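PDB 5FA9: peptide methionine sulfoxide reductase MsrA from Treponema denticola ATCC 35405, which probably repairs oxidised proteins by reducing methionine sulfoxide back to methionine with thioredoxin, through fused MsrA and MsrB units that handle the S and R forms. Local coordinates for residues K191-P196 with S285-A290. The protein carries 2 engineered substitutions. Numbering follows the deposited sequence.
Engineered in segment 285-290: S285 (natural residue Cys).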
ATOM      1  N   LYS B 191      30.157 -15.824 -15.588  1.00 51.45           N
ATOM      2  CA  LYS B 191      28.707 -16.030 -15.580  1.00 45.25           C
ATOM      3  C   LYS B 191      28.299 -17.502 -15.557  1.00 44.33           C
ATOM      4  O   LYS B 191      27.221 -17.857 -16.036  1.00 52.21           O
ATOM      5  CB  LYS B 191      28.060 -15.356 -16.795  1.00 45.84           C
ATOM      6  CG  LYS B 191      28.445 -13.904 -17.002  1.00 50.58           C
ATOM      7  CD  LYS B 191      27.675 -13.312 -18.171  1.00 52.28           C
ATOM      8  CE  LYS B 191      28.410 -12.135 -18.789  1.00 68.04           C
ATOM      9  NZ  LYS B 191      27.891 -11.822 -20.149  1.00 76.56           N
ATOM     10  N   ALA B 192      29.152 -18.357 -15.003  1.00 37.01           N
ATOM     11  CA  ALA B 192      28.839 -19.778 -14.916  1.00 34.08           C
ATOM     12  C   ALA B 192      27.752 -20.032 -13.879  1.00 47.29           C
ATOM     13  O   ALA B 192      27.393 -19.141 -13.109  1.00 53.40           O
ATOM     14  CB  ALA B 192      30.084 -20.583 -14.587  1.00 41.00           C
ATOM     15  N   THR B 193      27.234 -21.255 -13.864  1.00 42.97           N
ATOM     16  CA  THR B 193      26.207 -21.638 -12.904  1.00 46.19           C
ATOM     17  C   THR B 193      26.563 -22.957 -12.234  1.00 55.09           C
ATOM     18  O   THR B 193      26.691 -23.985 -12.899  1.00 53.21           O
ATOM     19  CB  THR B 193      24.824 -21.763 -13.573  1.00 46.73           C
ATOM     20  OG1 THR B 193      24.406 -20.481 -14.058  1.00 45.97           O
ATOM     21  CG2 THR B 193      23.795 -22.282 -12.580  1.00 50.62           C
ATOM     22  N   GLU B 194      26.728 -22.918 -10.915  1.00 47.95           N
ATOM     23  CA  GLU B 194      27.039 -24.114 -10.145  1.00 43.41           C
ATOM     24  C   GLU B 194      25.908 -25.129 -10.284  1.00 47.32           C
ATOM     25  O   GLU B 194      24.748 -24.750 -10.452  1.00 54.19           O
ATOM     26  CB  GLU B 194      27.266 -23.756  -8.674  1.00 51.08           C
ATOM     27  CG  GLU B 194      26.008 -23.297  -7.950  1.00 54.83           C
ATOM     28  CD  GLU B 194      26.286 -22.764  -6.557  1.00 57.46           C
ATOM     29  OE1 GLU B 194      27.462 -22.484  -6.247  1.00 54.10           O
ATOM     30  OE2 GLU B 194      25.323 -22.619  -5.774  1.00 50.06           O
ATOM     31  N   ARG B 195      26.242 -26.413 -10.220  1.00 43.42           N
ATOM     32  CA  ARG B 195      25.225 -27.448 -10.340  1.00 56.44           C
ATOM     33  C   ARG B 195      24.353 -27.450  -9.090  1.00 58.98           C
ATOM     34  O   ARG B 195      24.841 -27.189  -7.991  1.00 61.30           O
ATOM     35  CB  ARG B 195      25.852 -28.828 -10.570  1.00 57.96           C
ATOM     36  CG  ARG B 195      27.214 -28.793 -11.245  1.00 66.40           C
ATOM     37  CD  ARG B 195      27.754 -30.192 -11.508  1.00 74.85           C
ATOM     38  NE  ARG B 195      27.460 -31.137 -10.434  1.00 89.03           N
ATOM     39  CZ  ARG B 195      26.613 -32.155 -10.554  1.00 95.64           C
ATOM     40  NH1 ARG B 195      25.974 -32.358 -11.699  1.00 97.21           N
ATOM     41  NH2 ARG B 195      26.404 -32.970  -9.531  1.00 80.85           N
ATOM     42  N   PRO B 196      23.048 -27.718  -9.265  1.00 58.35           N
ATOM     43  CA  PRO B 196      22.056 -27.703  -8.184  1.00 48.60           C
ATOM     44  C   PRO B 196      22.442 -28.559  -6.976  1.00 63.61           C
ATOM     45  O   PRO B 196      23.065 -29.608  -7.141  1.00 59.96           O
ATOM     46  CB  PRO B 196      20.800 -28.264  -8.854  1.00 56.60           C
ATOM     47  CG  PRO B 196      20.960 -27.954 -10.290  1.00 61.98           C
ATOM     48  CD  PRO B 196      22.431 -27.970 -10.580  1.00 54.64           C
ATOM     49  N   SER B 285      17.520 -16.317  -7.350  1.00 46.16           N
ATOM     50  CA  SER B 285      18.310 -17.540  -7.403  1.00 41.08           C
ATOM     51  C   SER B 285      19.786 -17.188  -7.537  1.00 40.14           C
ATOM     52  O   SER B 285      20.226 -16.703  -8.578  1.00 42.40           O
ATOM     53  CB  SER B 285      17.859 -18.429  -8.562  1.00 39.19           C
ATOM     54  OG  SER B 285      18.375 -19.742  -8.430  1.00 46.13           O
ATOM     55  N   ILE B 286      20.545 -17.431  -6.473  1.00 44.20           N
ATOM     56  CA  ILE B 286      21.936 -16.998  -6.410  1.00 44.90           C
ATOM     57  C   ILE B 286      22.877 -18.171  -6.161  1.00 41.99           C
ATOM     58  O   ILE B 286      22.623 -19.008  -5.296  1.00 42.82           O
ATOM     59  CB  ILE B 286      22.142 -15.944  -5.300  1.00 41.28           C
ATOM     60  CG1 ILE B 286      21.126 -14.809  -5.444  1.00 39.08           C
ATOM     61  CG2 ILE B 286      23.565 -15.404  -5.325  1.00 33.74           C
ATOM     62  CD1 ILE B 286      21.251 -14.036  -6.739  1.00 46.00           C
ATOM     63  N   ASN B 287      23.960 -18.231  -6.929  1.00 46.50           N
ATOM     64  CA  ASN B 287      24.988 -19.241  -6.720  1.00 44.29           C
ATOM     65  C   ASN B 287      25.676 -19.050  -5.372  1.00 44.26           C
ATOM     66  O   ASN B 287      26.119 -17.948  -5.044  1.00 41.98           O
ATOM     67  CB  ASN B 287      26.024 -19.200  -7.845  1.00 42.95           C
ATOM     68  CG  ASN B 287      25.416 -19.466  -9.210  1.00 44.41           C
ATOM     69  OD1 ASN B 287      25.176 -20.615  -9.581  1.00 47.67           O
ATOM     70  ND2 ASN B 287      25.172 -18.403  -9.966  1.00 36.31           N
ATOM     71  N   GLY B 288      25.752 -20.123  -4.591  1.00 37.08           N
ATOM     72  CA  GLY B 288      26.429 -20.087  -3.309  1.00 45.04           C
ATOM     73  C   GLY B 288      27.901 -19.742  -3.432  1.00 53.97           C
ATOM     74  O   GLY B 288      28.479 -19.122  -2.539  1.00 45.74           O
ATOM     75  N   ALA B 289      28.504 -20.147  -4.545  1.00 40.87           N
ATOM     76  CA  ALA B 289      29.917 -19.889  -4.806  1.00 41.83           C
ATOM     77  C   ALA B 289      30.215 -18.394  -4.903  1.00 44.41           C
ATOM     78  O   ALA B 289      31.355 -17.966  -4.721  1.00 44.25           O
ATOM     79  CB  ALA B 289      30.354 -20.598  -6.078  1.00 49.54           C
ATOM     80  N   ALA B 290      29.186 -17.606  -5.200  1.00 38.42           N
ATOM     81  CA  ALA B 290      29.339 -16.161  -5.327  1.00 40.02           C
ATOM     82  C   ALA B 290      29.176 -15.457  -3.983  1.00 50.73           C
ATOM     83  O   ALA B 290      29.367 -14.245  -3.882  1.00 40.88           O
ATOM     84  CB  ALA B 290      28.339 -15.614  -6.335  1.00 36.05           C
TER
HETATM   85  O   HOH W   1      24.055 -18.205 -12.616  1.00 42.74           O
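The carboxylate of E194 and the amide of N287 stand nearly perpendicular, 87° between their planes, on side chains that run antiparallel past one another. Two successive backbone N-H groups grip the carboxylate. G288 N reaches E194 OE2 at 2.8 Å from above the plane, 42° out of it, while A289 N meets E194 OE1 at 3.1 Å on the syn side, tilted off the plane. These are the first amides of the 3-10 turn 288-290, so the E194 side chain, from a loop far off in sequence, receives the N-H groups at its start, which would probably favour the charged carboxylate. A289 CB lies 3.5 Å from E194 OE1. In return, N287 OD1 accepts a hydrogen bond from E194 N at 3.1 Å, the donor standing above the carbonyl plane; chi1 of 69° sets E194 CG 3.2 Å from that OD1, and the chain then runs extended to the turn. N287 ND2 donates to L268 O and to a water 2.9 Å from it, which also bonds T193 OG1. The amide is thus held at both ends. All this pins the loop following helix 182-190 to the end of strand 283-286 in the MsrB part, with I183 and V187 of that helix against E194 and N287 respectively, while neighbouring strand 267-272 supplies L268 O.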